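Local coordinates for protein transcriptional regulator (Streptococcus pneumoniae, PDB 2GNP) that probably regulates transcription, carrying a Rossmann-like domain of a putative sugar-binding family that may sense a sugar-type effector, at residues I158-W169 against T186-F194; L173-V184 against V202-T210. All coordinates share one frame; numbering follows the deposited sequence.

Contact 1: I158-W169 against T186-F194; sequences IGDFSNKGKHQW and TVGEICCRF
Two groups grip the carbonyl oxygen of Gly159: the backbone N of Glu189 donates to it at 2.9 Å, and the hydroxyl of Ser236, on helix 234-242, supplies a second hydrogen bond. The return bond from Gly159 N to Glu189 O, 2.8 Å long, completes an antiparallel hydrogen-bonded pair. From there the Glu189 side chain doubles back (chi1 76°, chi2 58°) and lays its carboxylate against Gly159, with OE2 3.4 Å from Gly159 CA, possible because Gly159 has no CB to collide with it. Both oxygens of this buried carboxylate are engaged. OE1 accepts from Cys192 N (2.9 Å) on its anti side, while OE2 accepts a hydrogen bond from a water that in turn accepts from Trp169 NE1. The pairing appends an antiparallel hairpin, 188-190 with 193-195 around a type I' turn, to strand 153-160 of a largely parallel, Rossmann-like sheet; Val187 and Gly188 form a classic beta bulge opposite Phe195. Phe194, in the hairpin's second strand, belongs to an aromatic cluster with Phe161 and Trp169. It drives its edge into the face of Trp169, CZ lying 3.8 Å from Trp169 CE2, in a T-shaped pair with planes 76° apart. Cys192 SG comes to the rim of the same indole, near its plane and 3.6 Å from CH2 of Trp169. The Phe161 ring is clasped on its two faces, by Thr186 CG2 in a CH-pi contact (3.8 Å to Phe161 CG) and by Lys166 CG, whose own ammonium NZ curls round to donate to Phe161 O. Thr186 OG1 bonds elsewhere, to Leu181 O.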
loop_
_atom_site.group_PDB
_atom_site.type_symbol
_atom_site.label_atom_id
_atom_site.label_comp_id
_atom_site.label_asym_id
_atom_site.label_seq_id
_atom_site.Cartn_x
_atom_site.Cartn_y
_atom_site.Cartn_z
ATOM N N ILE A 158 -0.430 -3.797 1.338
ATOM C CA ILE A 158 -0.594 -3.794 2.809
ATOM C C ILE A 158 0.146 -5.026 3.287
ATOM O O ILE A 158 -0.113 -6.148 2.795
ATOM C CB ILE A 158 -2.093 -3.863 3.242
ATOM C CG1 ILE A 158 -2.835 -2.551 2.847
ATOM C CG2 ILE A 158 -2.196 -4.143 4.784
ATOM C CD1 ILE A 158 -4.404 -2.652 2.961
ATOM N N GLY A 159 1.068 -4.830 4.240
ATOM C CA GLY A 159 1.822 -5.969 4.803
ATOM C C GLY A 159 1.241 -6.426 6.141
ATOM O O GLY A 159 0.527 -5.677 6.818
ATOM N N ASP A 160 1.475 -7.697 6.469
ATOM C CA ASP A 160 0.995 -8.222 7.743
ATOM C C ASP A 160 2.188 -8.320 8.692
ATOM O O ASP A 160 3.308 -8.042 8.273
ATOM C CB ASP A 160 0.305 -9.605 7.572
ATOM C CG ASP A 160 1.225 -10.663 7.037
ATOM O OD1 ASP A 160 0.979 -11.165 5.904
ATOM O OD2 ASP A 160 2.213 -11.000 7.710
ATOM N N PHE A 161 1.967 -8.722 9.947
ATOM C CA PHE A 161 3.069 -8.786 10.894
ATOM C C PHE A 161 3.145 -10.204 11.437
ATOM O O PHE A 161 3.568 -10.425 12.578
ATOM C CB PHE A 161 2.865 -7.766 11.993
ATOM C CG PHE A 161 4.122 -7.366 12.693
ATOM C CD1 PHE A 161 4.265 -7.603 14.053
ATOM C CD2 PHE A 161 5.166 -6.767 12.002
ATOM C CE1 PHE A 161 5.462 -7.219 14.717
ATOM C CE2 PHE A 161 6.329 -6.406 12.652
ATOM C CZ PHE A 161 6.464 -6.619 14.015
ATOM N N SER A 162 2.707 -11.136 10.569
ATOM C CA SER A 162 2.853 -12.555 10.812
ATOM C C SER A 162 4.331 -12.891 10.657
ATOM O O SER A 162 5.154 -12.055 10.219
ATOM C CB SER A 162 2.040 -13.371 9.803
ATOM O OG SER A 162 2.781 -13.474 8.589
ATOM N N ASN A 163 4.705 -14.131 10.960
ATOM C CA ASN A 163 6.089 -14.575 10.757
ATOM C C ASN A 163 6.609 -14.279 9.335
ATOM O O ASN A 163 7.709 -13.789 9.171
ATOM C CB ASN A 163 6.270 -16.061 11.146
ATOM C CG ASN A 163 7.544 -16.325 11.982
ATOM O OD1 ASN A 163 7.501 -16.950 13.025
ATOM N ND2 ASN A 163 8.671 -15.858 11.496
ATOM N N LYS A 164 5.799 -14.541 8.316
ATOM C CA LYS A 164 6.217 -14.308 6.951
ATOM C C LYS A 164 6.277 -12.822 6.653
ATOM O O LYS A 164 7.097 -12.385 5.840
ATOM C CB LYS A 164 5.241 -14.979 5.995
ATOM C CG LYS A 164 5.433 -16.479 5.826
ATOM C CD LYS A 164 5.057 -16.934 4.389
ATOM C CE LYS A 164 3.757 -16.290 3.875
ATOM N NZ LYS A 164 3.393 -16.587 2.420
ATOM N N GLY A 165 5.392 -12.047 7.293
ATOM C CA GLY A 165 5.406 -10.589 7.153
ATOM C C GLY A 165 6.656 -9.977 7.779
ATOM O O GLY A 165 7.302 -9.115 7.182
ATOM N N LYS A 166 7.007 -10.420 8.983
ATOM C CA LYS A 166 8.224 -9.984 9.641
ATOM C C LYS A 166 9.472 -10.386 8.841
ATOM O O LYS A 166 10.477 -9.713 8.900
ATOM C CB LYS A 166 8.333 -10.548 11.057
ATOM C CG LYS A 166 7.284 -10.059 12.025
ATOM C CD LYS A 166 7.697 -10.413 13.452
ATOM C CE LYS A 166 6.910 -11.547 13.996
ATOM N NZ LYS A 166 5.605 -11.010 14.531
ATOM N N HIS A 167 9.385 -11.489 8.090
ATOM C CA HIS A 167 10.516 -11.951 7.264
ATOM C C HIS A 167 11.236 -10.896 6.413
ATOM O O HIS A 167 12.476 -10.790 6.476
ATOM C CB HIS A 167 10.064 -13.106 6.355
ATOM C CG HIS A 167 11.150 -13.637 5.481
ATOM N ND1 HIS A 167 12.188 -14.391 5.974
ATOM C CD2 HIS A 167 11.360 -13.521 4.145
ATOM C CE1 HIS A 167 12.996 -14.723 4.978
ATOM N NE2 HIS A 167 12.527 -14.188 3.862
ATOM N N GLN A 168 10.466 -10.141 5.615
ATOM C CA GLN A 168 11.021 -9.138 4.686
ATOM C C GLN A 168 11.820 -8.033 5.402
ATOM O O GLN A 168 12.681 -7.385 4.800
ATOM C CB GLN A 168 9.901 -8.536 3.814
ATOM C CG GLN A 168 8.987 -9.606 3.177
ATOM C CD GLN A 168 9.578 -10.211 1.895
ATOM O OE1 GLN A 168 10.810 -10.283 1.715
ATOM N NE2 GLN A 168 8.687 -10.659 0.993
ATOM N N TRP A 169 11.578 -7.913 6.706
ATOM C CA TRP A 169 12.127 -6.834 7.547
ATOM C C TRP A 169 13.330 -7.217 8.389
ATOM O O TRP A 169 13.890 -6.377 9.122
ATOM C CB TRP A 169 11.019 -6.251 8.431
ATOM C CG TRP A 169 10.033 -5.506 7.606
ATOM C CD1 TRP A 169 8.813 -5.961 7.146
ATOM C CD2 TRP A 169 10.201 -4.187 7.066
ATOM N NE1 TRP A 169 8.211 -4.984 6.382
ATOM C CE2 TRP A 169 9.040 -3.895 6.305
ATOM C CE3 TRP A 169 11.219 -3.228 7.162
ATOM C CZ2 TRP A 169 8.854 -2.664 5.640
ATOM C CZ3 TRP A 169 11.026 -1.972 6.527
ATOM C CH2 TRP A 169 9.831 -1.723 5.765
ATOM N N THR A 186 1.469 -4.780 17.223
ATOM C CA THR A 186 1.459 -4.414 15.799
ATOM C C THR A 186 0.750 -5.497 15.002
ATOM O O THR A 186 0.961 -6.739 15.232
ATOM C CB THR A 186 2.910 -4.239 15.320
ATOM O OG1 THR A 186 3.457 -3.134 16.052
ATOM C CG2 THR A 186 2.990 -3.926 13.805
ATOM N N VAL A 187 -0.060 -5.091 14.020
ATOM C CA VAL A 187 -0.766 -6.054 13.199
ATOM C C VAL A 187 -0.375 -5.988 11.708
ATOM O O VAL A 187 -0.663 -6.914 10.946
ATOM C CB VAL A 187 -2.315 -5.986 13.334
ATOM C CG1 VAL A 187 -2.780 -6.201 14.825
ATOM C CG2 VAL A 187 -2.863 -4.716 12.778
ATOM N N GLY A 188 0.213 -4.869 11.291
ATOM C CA GLY A 188 0.498 -4.755 9.858
ATOM C C GLY A 188 1.246 -3.478 9.550
ATOM O O GLY A 188 1.608 -2.674 10.465
ATOM N N GLU A 189 1.539 -3.316 8.248
ATOM C CA GLU A 189 2.179 -2.060 7.769
ATOM C C GLU A 189 1.648 -1.604 6.439
ATOM O O GLU A 189 1.134 -2.404 5.651
ATOM C CB GLU A 189 3.697 -2.046 7.767
ATOM C CG GLU A 189 4.496 -2.790 6.688
ATOM C CD GLU A 189 4.322 -2.483 5.165
ATOM O OE1 GLU A 189 4.283 -1.343 4.572
ATOM O OE2 GLU A 189 4.219 -3.528 4.447
ATOM N N ILE A 190 1.733 -0.288 6.257
ATOM C CA ILE A 190 1.380 0.345 4.987
ATOM C C ILE A 190 2.379 1.463 4.803
ATOM O O ILE A 190 2.684 2.201 5.738
ATOM C CB ILE A 190 -0.117 0.806 5.027
ATOM C CG1 ILE A 190 -0.637 1.196 3.629
ATOM C CG2 ILE A 190 -0.376 1.972 6.101
ATOM C CD1 ILE A 190 -2.210 1.421 3.608
ATOM N N CYS A 191 2.935 1.600 3.589
ATOM C CA CYS A 191 3.986 2.593 3.340
ATOM C C CYS A 191 5.132 2.494 4.375
ATOM O O CYS A 191 5.710 3.498 4.735
ATOM C CB CYS A 191 3.446 4.008 3.311
ATOM S SG CYS A 191 2.355 4.249 1.875
ATOM N N CYS A 192 5.394 1.281 4.820
ATOM C CA CYS A 192 6.461 0.968 5.751
ATOM C C CYS A 192 6.259 1.545 7.156
ATOM O O CYS A 192 7.226 1.662 7.921
ATOM C CB CYS A 192 7.817 1.402 5.116
ATOM S SG CYS A 192 8.135 0.501 3.556
ATOM N N ARG A 193 5.018 1.865 7.490
ATOM C CA ARG A 193 4.616 2.307 8.846
ATOM C C ARG A 193 3.758 1.257 9.474
ATOM O O ARG A 193 2.875 0.696 8.818
ATOM C CB ARG A 193 3.990 3.677 8.854
ATOM C CG ARG A 193 5.058 4.713 8.388
ATOM C CD ARG A 193 4.375 6.067 8.273
ATOM N NE ARG A 193 5.302 7.127 7.856
ATOM C CZ ARG A 193 6.250 7.634 8.634
ATOM N NH1 ARG A 193 6.394 7.164 9.900
ATOM N NH2 ARG A 193 7.081 8.595 8.176
ATOM N N PHE A 194 4.059 0.984 10.742
ATOM C CA PHE A 194 3.509 -0.161 11.467
ATOM C C PHE A 194 2.386 0.309 12.334
ATOM O O PHE A 194 2.541 1.299 13.056
ATOM C CB PHE A 194 4.641 -0.845 12.271
ATOM C CG PHE A 194 5.663 -1.498 11.349
ATOM C CD1 PHE A 194 5.449 -2.796 10.917
ATOM C CD2 PHE A 194 6.756 -0.783 10.847
ATOM C CE1 PHE A 194 6.323 -3.391 10.035
ATOM C CE2 PHE A 194 7.637 -1.397 9.909
ATOM C CZ PHE A 194 7.412 -2.697 9.538
HETATM O O HOH W 1 -1.010 -9.402 11.225
HETATM O O HOH W 2 5.549 -5.548 5.375
#

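Contact 2: L173-V184 against V202-T210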
loop_
_atom_site.group_PDB
_atom_site.type_symbol
_atom_site.label_atom_id
_atom_site.label_comp_id
_atom_site.label_asym_id
_atom_site.label_seq_id
_atom_site.Cartn_x
_atom_site.Cartn_y
_atom_site.Cartn_z
ATOM N N LEU A 173 14.927 -3.939 10.374
ATOM C CA LEU A 173 14.613 -3.676 11.773
ATOM C C LEU A 173 15.500 -4.483 12.716
ATOM O O LEU A 173 15.896 -5.618 12.397
ATOM C CB LEU A 173 13.141 -4.014 12.063
ATOM C CG LEU A 173 12.050 -3.381 11.168
ATOM C CD1 LEU A 173 10.684 -3.901 11.553
ATOM C CD2 LEU A 173 12.098 -1.802 11.267
ATOM N N THR A 174 15.792 -3.904 13.882
ATOM C CA THR A 174 16.621 -4.579 14.885
ATOM C C THR A 174 15.785 -5.580 15.702
ATOM O O THR A 174 14.556 -5.519 15.709
ATOM C CB THR A 174 17.291 -3.573 15.836
ATOM O OG1 THR A 174 16.312 -3.030 16.727
ATOM C CG2 THR A 174 17.930 -2.425 15.024
ATOM N N GLU A 175 16.461 -6.508 16.372
ATOM C CA GLU A 175 15.802 -7.394 17.335
ATOM C C GLU A 175 14.949 -6.575 18.296
ATOM O O GLU A 175 13.792 -6.911 18.541
ATOM C CB GLU A 175 16.850 -8.202 18.123
ATOM C CG GLU A 175 17.444 -9.333 17.303
ATOM C CD GLU A 175 18.341 -10.257 18.118
ATOM O OE1 GLU A 175 19.527 -9.890 18.365
ATOM O OE2 GLU A 175 17.853 -11.343 18.513
ATOM N N ASP A 176 15.512 -5.502 18.851
ATOM C CA ASP A 176 14.723 -4.614 19.718
ATOM C C ASP A 176 13.500 -3.913 19.089
ATOM O O ASP A 176 12.484 -3.741 19.755
ATOM C CB ASP A 176 15.601 -3.600 20.416
ATOM C CG ASP A 176 16.099 -4.104 21.757
ATOM O OD1 ASP A 176 17.142 -4.816 21.772
ATOM O OD2 ASP A 176 15.441 -3.778 22.780
ATOM N N ASP A 177 13.615 -3.476 17.826
ATOM C CA ASP A 177 12.458 -2.973 17.075
ATOM C C ASP A 177 11.322 -3.988 17.095
ATOM O O ASP A 177 10.155 -3.639 17.386
ATOM C CB ASP A 177 12.842 -2.715 15.608
ATOM C CG ASP A 177 13.744 -1.467 15.422
ATOM O OD1 ASP A 177 13.640 -0.508 16.227
ATOM O OD2 ASP A 177 14.517 -1.441 14.427
ATOM N N PHE A 178 11.647 -5.231 16.753
ATOM C CA PHE A 178 10.612 -6.291 16.706
ATOM C C PHE A 178 9.986 -6.496 18.065
ATOM O O PHE A 178 8.767 -6.642 18.173
ATOM C CB PHE A 178 11.186 -7.609 16.195
ATOM C CG PHE A 178 11.372 -7.656 14.707
ATOM C CD1 PHE A 178 10.257 -7.630 13.844
ATOM C CD2 PHE A 178 12.641 -7.733 14.171
ATOM C CE1 PHE A 178 10.431 -7.710 12.465
ATOM C CE2 PHE A 178 12.836 -7.792 12.767
ATOM C CZ PHE A 178 11.716 -7.794 11.932
ATOM N N LYS A 179 10.811 -6.503 19.111
ATOM C CA LYS A 179 10.257 -6.684 20.458
ATOM C C LYS A 179 9.273 -5.603 20.798
ATOM O O LYS A 179 8.162 -5.888 21.244
ATOM C CB LYS A 179 11.352 -6.755 21.518
ATOM C CG LYS A 179 11.965 -8.145 21.706
ATOM C CD LYS A 179 12.833 -8.223 23.032
ATOM C CE LYS A 179 13.676 -6.975 23.322
ATOM N NZ LYS A 179 12.941 -5.877 24.084
ATOM N N GLU A 180 9.644 -4.353 20.528
ATOM C CA GLU A 180 8.789 -3.214 20.818
ATOM C C GLU A 180 7.523 -3.209 19.955
ATOM O O GLU A 180 6.445 -2.930 20.459
ATOM C CB GLU A 180 9.550 -1.899 20.654
ATOM C CG GLU A 180 10.732 -1.778 21.610
ATOM C CD GLU A 180 10.296 -1.892 23.087
ATOM O OE1 GLU A 180 9.122 -1.540 23.406
ATOM O OE2 GLU A 180 11.149 -2.315 23.902
ATOM N N LEU A 181 7.660 -3.522 18.659
ATOM C CA LEU A 181 6.472 -3.662 17.791
ATOM C C LEU A 181 5.491 -4.723 18.273
ATOM O O LEU A 181 4.281 -4.534 18.215
ATOM C CB LEU A 181 6.879 -3.915 16.344
ATOM C CG LEU A 181 7.451 -2.668 15.663
ATOM C CD1 LEU A 181 8.085 -3.092 14.299
ATOM C CD2 LEU A 181 6.483 -1.475 15.511
ATOM N N THR A 182 6.031 -5.835 18.746
ATOM C CA THR A 182 5.201 -6.945 19.238
ATOM C C THR A 182 4.532 -6.516 20.554
ATOM O O THR A 182 3.336 -6.762 20.764
ATOM C CB THR A 182 6.050 -8.221 19.399
ATOM O OG1 THR A 182 6.519 -8.611 18.098
ATOM C CG2 THR A 182 5.210 -9.385 19.985
ATOM N N LYS A 183 5.288 -5.816 21.402
ATOM C CA LYS A 183 4.724 -5.372 22.691
ATOM C C LYS A 183 3.488 -4.490 22.502
ATOM O O LYS A 183 2.515 -4.580 23.270
ATOM C CB LYS A 183 5.779 -4.653 23.540
ATOM C CG LYS A 183 5.411 -4.603 25.020
ATOM C CD LYS A 183 6.024 -3.380 25.743
ATOM C CE LYS A 183 7.390 -3.681 26.354
ATOM N NZ LYS A 183 7.708 -2.734 27.499
ATOM N N VAL A 184 3.509 -3.633 21.474
ATOM C CA VAL A 184 2.360 -2.753 21.189
ATOM C C VAL A 184 1.329 -3.369 20.250
ATOM O O VAL A 184 0.420 -2.665 19.752
ATOM C CB VAL A 184 2.783 -1.345 20.686
ATOM C CG1 VAL A 184 3.600 -0.614 21.762
ATOM C CG2 VAL A 184 3.550 -1.451 19.360
ATOM N N VAL A 202 1.762 3.077 16.504
ATOM C CA VAL A 202 1.893 3.202 17.976
ATOM C C VAL A 202 3.322 3.439 18.464
ATOM O O VAL A 202 3.537 4.257 19.367
ATOM C CB VAL A 202 1.144 2.062 18.715
ATOM C CG1 VAL A 202 1.511 0.718 18.087
ATOM C CG2 VAL A 202 1.346 2.139 20.275
ATOM N N TYR A 203 4.307 2.804 17.815
ATOM C CA TYR A 203 5.698 2.888 18.244
ATOM C C TYR A 203 6.460 4.114 17.656
ATOM O O TYR A 203 7.083 4.079 16.565
ATOM C CB TYR A 203 6.399 1.574 17.923
ATOM C CG TYR A 203 7.820 1.472 18.389
ATOM C CD1 TYR A 203 8.763 0.763 17.640
ATOM C CD2 TYR A 203 8.232 2.050 19.598
ATOM C CE1 TYR A 203 10.081 0.652 18.051
ATOM C CE2 TYR A 203 9.548 1.937 20.003
ATOM C CZ TYR A 203 10.458 1.243 19.222
ATOM O OH TYR A 203 11.759 1.118 19.607
ATOM N N GLU A 204 6.432 5.185 18.434
ATOM C CA GLU A 204 6.932 6.498 17.989
ATOM C C GLU A 204 8.430 6.544 17.624
ATOM O O GLU A 204 8.831 7.251 16.666
ATOM C CB GLU A 204 6.628 7.520 19.088
ATOM C CG GLU A 204 6.913 8.939 18.759
ATOM C CD GLU A 204 6.601 9.808 19.963
ATOM O OE1 GLU A 204 7.547 10.146 20.695
ATOM O OE2 GLU A 204 5.402 10.066 20.197
ATOM N N ASN A 205 9.274 5.836 18.373
ATOM C CA ASN A 205 10.692 5.757 18.051
ATOM C C ASN A 205 11.003 5.302 16.607
ATOM O O ASN A 205 11.872 5.867 15.919
ATOM C CB ASN A 205 11.441 4.873 19.059
ATOM C CG ASN A 205 12.955 4.866 18.832
ATOM O OD1 ASN A 205 13.488 4.145 17.985
ATOM N ND2 ASN A 205 13.671 5.663 19.629
ATOM N N LEU A 206 10.323 4.264 16.158
ATOM C CA LEU A 206 10.557 3.811 14.764
ATOM C C LEU A 206 9.862 4.781 13.789
ATOM O O LEU A 206 10.424 5.103 12.729
ATOM C CB LEU A 206 10.062 2.379 14.608
ATOM C CG LEU A 206 10.187 1.746 13.208
ATOM C CD1 LEU A 206 11.652 1.723 12.788
ATOM C CD2 LEU A 206 9.531 0.339 13.213
ATOM N N GLN A 207 8.661 5.247 14.148
ATOM C CA GLN A 207 7.886 6.209 13.321
ATOM C C GLN A 207 8.793 7.368 12.908
ATOM O O GLN A 207 8.830 7.766 11.738
ATOM C CB GLN A 207 6.692 6.739 14.139
ATOM C CG GLN A 207 6.014 7.902 13.518
ATOM C CD GLN A 207 4.948 8.462 14.410
ATOM O OE1 GLN A 207 5.239 8.983 15.488
ATOM N NE2 GLN A 207 3.699 8.374 13.963
ATOM N N GLU A 208 9.534 7.895 13.882
ATOM C CA GLU A 208 10.396 9.093 13.681
ATOM C C GLU A 208 11.744 8.786 12.952
ATOM O O GLU A 208 12.528 9.689 12.613
ATOM C CB GLU A 208 10.589 9.821 15.071
ATOM C CG GLU A 208 9.259 10.262 15.669
ATOM C CD GLU A 208 9.359 11.226 16.863
ATOM O OE1 GLU A 208 10.332 11.097 17.626
ATOM O OE2 GLU A 208 8.443 12.084 17.004
ATOM N N ARG A 209 12.024 7.522 12.693
ATOM C CA ARG A 209 13.248 7.106 12.054
ATOM C C ARG A 209 12.978 6.687 10.585
ATOM O O ARG A 209 13.913 6.271 9.901
ATOM C CB ARG A 209 13.881 5.875 12.745
ATOM C CG ARG A 209 14.670 6.147 14.024
ATOM C CD ARG A 209 14.756 4.881 14.920
ATOM N NE ARG A 209 15.210 3.645 14.269
ATOM C CZ ARG A 209 14.868 2.437 14.679
ATOM N NH1 ARG A 209 14.025 2.308 15.694
ATOM N NH2 ARG A 209 15.321 1.358 14.058
ATOM N N THR A 210 11.701 6.767 10.183
ATOM C CA THR A 210 11.275 6.144 8.902
ATOM C C THR A 210 11.164 7.221 7.790
ATOM O O THR A 210 10.589 8.297 7.989
ATOM C CB THR A 210 9.961 5.397 9.110
ATOM O OG1 THR A 210 10.177 4.388 10.108
ATOM C CG2 THR A 210 9.465 4.730 7.790
#
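Asp177 and Arg209 meet head on in a two-pronged salt bridge. Arg209 NH1 donates to Asp177 OD1 and Arg209 NH2 to Asp177 OD2, each at 2.9 Å and with an N-H...O angle of 163°, and both oxygens lie close to the guanidinium plane. Each partner is also positioned from its own side. Thr174 and Asp177 form a capping box at the start of helix 175-183, with Thr174 N giving OD2 a second donor, while Asn205 OD1 accepts from Arg209 NH1, and Arg209 NE bonds to Gln126 O.

Beside this lies the tightly packed part. Leu206 sends CD1 against Leu173 CD2 (3.9 Å) and CD2 against Leu181 CD1 (3.9 Å), the side chains crossing at about right angles, and its CD1 also rests on a face of the Arg209 guanidinium. The Tyr203 ring, swung out with CG anti to the backbone N (chi1 -176°), is pressed between Glu180 CB over one face and Leu206 N over the other; Leu181 CD2 meets its edge, 3.8 Å from Tyr203 CD1.

The outer side is looser. Val184 and exposed Val202 reach tip to tip, though their closest methyl approach is too short to be trusted, and Lys179 pairs with Asp176 and, at long range, with Glu180. The buried, well-satisfied ion pair, probably charged on both sides, ties the first turn of helix 175-183 to the turn after helix 204-207.

In the fold
Followed from the N terminus, the four segments alternate, so the two contacts cross. The chain leaves strand 153-160, passes through helix 163-167 and helix 175-183, and returns at 186-194, where contact 1 closes a loop that holds the whole first segment of contact 2. Contact 2 then closes its own loop, from helix 175-183 to the short helix 204-207, with the hairpin 188-195 between its ends. The crossing is stitched by Arg193 NH1 to Gln207 O and by the packing of Phe161 on Leu181, while Phe194 of contact 1 packs against Leu173, Leu181 and Leu206. The hairpin thus joins the sheet to the outlying helix pair.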